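Probable UTP--glucose-1-phosphate uridylyltransferase YngB (Bacillus subtilis, PDB 7O2N) catalyses the formation of UDP-glucose and diphosphate from UTP and glucose-1-phosphate, feeding glycolipid synthesis and wall teichoic acid glucosylation. Local coordinates at residues G153-G158 / Y207-S212. Sequence-based numbering, arbitrary orientation.
Sequences GTEVVG and YVLNSS
Val-156 and Val-208 face each other across two antiparallel strands, with one sound backbone bond between them. Val-208 N donates to Val-156 O at 3.0 Å, with an N-H...O angle of 163°. The return bond, from Val-156 N to Val-208 O, is weak. Val-208 O also lies 3.5 Å from Glu-155 CA in a CA-H...O contact. The Glu-155 side chain also reaches across to the other strand. It has CG anti to its carbonyl carbon (chi1 -78°) and bends at chi2 (74°), which carries the carboxylate along the neighbouring strand to Asn-210. There OE2 accepts a weak bond from Asn-210 N at 3.4 Å. The same chain's CG packs 3.6 Å from Leu-209 CD2, the two side chains crossing at about a right angle.

The strands belong to the central mixed sheet of a GT-A type nucleotidyltransferase domain. Strand 206-210 lies between strands 125-129 and 156-161 and runs antiparallel to both.

Apolar contacts line both faces. On one, Val-157 CG2 meets the Tyr-207 ring obliquely, 3.9 Å from CD2, with the two side chains side by side. Helix 230-240 covers Val-157 and Tyr-207 through Leu-234. On the other face, Val-156 CG1 approaches Val-208 CB at 4.3 Å, and Tyr-149 of helix 141-152 touches both valines.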
ATOM      1  N   GLY A 153      -7.429  29.442  24.710  1.00 81.33           N
ATOM      2  CA  GLY A 153      -8.514  29.772  23.803  1.00 83.12           C
ATOM      3  C   GLY A 153      -8.079  30.526  22.542  1.00 86.22           C
ATOM      4  O   GLY A 153      -8.928  31.001  21.796  1.00110.91           O
ATOM      5  N   THR A 154      -6.771  30.641  22.293  1.00 78.93           N
ATOM      6  CA  THR A 154      -6.297  31.180  21.028  1.00 75.94           C
ATOM      7  C   THR A 154      -6.004  30.038  20.063  1.00 75.99           C
ATOM      8  O   THR A 154      -6.099  28.864  20.429  1.00 67.05           O
ATOM      9  CB  THR A 154      -4.967  31.928  21.174  1.00 76.92           C
ATOM     10  OG1 THR A 154      -4.200  31.346  22.229  1.00 82.00           O
ATOM     11  CG2 THR A 154      -5.140  33.408  21.400  1.00 79.05           C
ATOM     12  N   GLU A 155      -5.620  30.418  18.836  1.00 77.03           N
ATOM     13  CA  GLU A 155      -5.155  29.499  17.807  1.00 74.78           C
ATOM     14  C   GLU A 155      -3.900  28.800  18.327  1.00 69.51           C
ATOM     15  O   GLU A 155      -2.871  29.444  18.488  1.00 74.74           O
ATOM     16  CB  GLU A 155      -4.866  30.256  16.505  1.00 76.46           C
ATOM     17  CG  GLU A 155      -6.098  30.627  15.686  1.00 94.91           C
ATOM     18  CD  GLU A 155      -7.004  31.756  16.173  1.00112.99           C
ATOM     19  OE1 GLU A 155      -6.637  32.445  17.159  1.00109.82           O
ATOM     20  OE2 GLU A 155      -8.095  31.946  15.567  1.00116.58           O
ATOM     21  N   VAL A 156      -4.013  27.498  18.617  1.00 60.75           N
ATOM     22  CA  VAL A 156      -2.908  26.670  19.079  1.00 64.43           C
ATOM     23  C   VAL A 156      -2.330  25.847  17.920  1.00 67.85           C
ATOM     24  O   VAL A 156      -3.054  25.368  17.054  1.00 70.62           O
ATOM     25  CB  VAL A 156      -3.270  25.819  20.323  1.00 64.37           C
ATOM     26  CG1 VAL A 156      -4.676  26.056  20.856  1.00 66.95           C
ATOM     27  CG2 VAL A 156      -2.950  24.335  20.198  1.00 54.91           C
ATOM     28  N   VAL A 157      -0.998  25.713  17.904  1.00 64.11           N
ATOM     29  CA  VAL A 157      -0.251  24.957  16.906  1.00 58.61           C
ATOM     30  C   VAL A 157       0.451  23.793  17.613  1.00 59.46           C
ATOM     31  O   VAL A 157       0.855  23.912  18.765  1.00 64.24           O
ATOM     32  CB  VAL A 157       0.758  25.870  16.173  1.00 50.31           C
ATOM     33  CG1 VAL A 157       2.090  25.193  15.981  1.00 54.18           C
ATOM     34  CG2 VAL A 157       0.254  26.396  14.843  1.00 49.22           C
ATOM     35  N   GLY A 158       0.597  22.662  16.917  1.00 60.03           N
ATOM     36  CA  GLY A 158       1.304  21.491  17.415  1.00 62.30           C
ATOM     37  C   GLY A 158       2.738  21.434  16.886  1.00 67.85           C
ATOM     38  O   GLY A 158       2.964  21.491  15.673  1.00 70.61           O
ATOM     39  N   TYR A 207      -3.380  21.632  14.109  1.00 62.65           N
ATOM     40  CA  TYR A 207      -3.840  22.966  14.471  1.00 58.97           C
ATOM     41  C   TYR A 207      -5.195  22.856  15.162  1.00 54.05           C
ATOM     42  O   TYR A 207      -5.972  21.971  14.833  1.00 54.70           O
ATOM     43  CB  TYR A 207      -4.007  23.866  13.249  1.00 45.58           C
ATOM     44  CG  TYR A 207      -2.846  23.939  12.298  1.00 51.34           C
ATOM     45  CD1 TYR A 207      -2.476  22.862  11.497  1.00 53.92           C
ATOM     46  CD2 TYR A 207      -2.171  25.138  12.105  1.00 55.97           C
ATOM     47  CE1 TYR A 207      -1.431  22.956  10.580  1.00 52.69           C
ATOM     48  CE2 TYR A 207      -1.143  25.263  11.175  1.00 52.52           C
ATOM     49  CZ  TYR A 207      -0.761  24.162  10.419  1.00 54.06           C
ATOM     50  OH  TYR A 207       0.251  24.284   9.511  1.00 51.08           O
ATOM     51  N   VAL A 208      -5.432  23.733  16.142  1.00 47.44           N
ATOM     52  CA  VAL A 208      -6.774  24.080  16.557  1.00 47.57           C
ATOM     53  C   VAL A 208      -6.988  25.555  16.221  1.00 53.68           C
ATOM     54  O   VAL A 208      -6.101  26.374  16.426  1.00 59.48           O
ATOM     55  CB  VAL A 208      -7.006  23.727  18.032  1.00 46.50           C
ATOM     56  CG1 VAL A 208      -8.320  24.284  18.550  1.00 53.17           C
ATOM     57  CG2 VAL A 208      -6.994  22.224  18.206  1.00 45.23           C
ATOM     58  N   LEU A 209      -8.141  25.868  15.613  1.00 61.63           N
ATOM     59  CA  LEU A 209      -8.403  27.200  15.091  1.00 67.11           C
ATOM     60  C   LEU A 209      -9.764  27.727  15.545  1.00 72.77           C
ATOM     61  O   LEU A 209     -10.633  26.975  15.999  1.00 77.82           O
ATOM     62  CB  LEU A 209      -8.328  27.162  13.561  1.00 63.66           C
ATOM     63  CG  LEU A 209      -6.966  26.819  12.974  1.00 55.96           C
ATOM     64  CD1 LEU A 209      -6.983  27.045  11.467  1.00 55.04           C
ATOM     65  CD2 LEU A 209      -5.874  27.653  13.628  1.00 55.55           C
ATOM     66  N   ASN A 210      -9.920  29.048  15.404  1.00 73.33           N
ATOM     67  CA  ASN A 210     -11.178  29.703  15.721  1.00 82.00           C
ATOM     68  C   ASN A 210     -11.881  30.072  14.421  1.00 81.84           C
ATOM     69  O   ASN A 210     -11.230  30.289  13.394  1.00 78.37           O
ATOM     70  CB  ASN A 210     -10.970  30.906  16.647  1.00 84.58           C
ATOM     71  CG  ASN A 210     -10.846  30.495  18.095  1.00 78.07           C
ATOM     72  OD1 ASN A 210      -9.922  30.918  18.785  1.00 67.05           O
ATOM     73  ND2 ASN A 210     -11.754  29.639  18.542  1.00 76.68           N
ATOM     74  N   SER A 211     -13.217  30.115  14.497  1.00 75.93           N
ATOM     75  CA  SER A 211     -14.074  30.590  13.424  1.00 69.46           C
ATOM     76  C   SER A 211     -13.497  31.870  12.823  1.00 77.64           C
ATOM     77  O   SER A 211     -13.455  32.012  11.599  1.00 78.17           O
ATOM     78  CB  SER A 211     -15.438  30.831  13.962  1.00 74.65           C
ATOM     79  OG  SER A 211     -15.658  30.036  15.120  1.00 81.27           O
ATOM     80  N   SER A 212     -13.047  32.786  13.700  1.00 76.54           N
ATOM     81  CA  SER A 212     -12.385  34.032  13.329  1.00 67.89           C
ATOM     82  C   SER A 212     -11.489  33.818  12.117  1.00 69.51           C
ATOM     83  O   SER A 212     -11.496  34.629  11.201  1.00 64.92           O
ATOM     84  CB  SER A 212     -11.581  34.585  14.470  1.00 72.19           C
ATOM     85  OG  SER A 212     -11.831  33.839  15.658  1.00 92.26           O
TER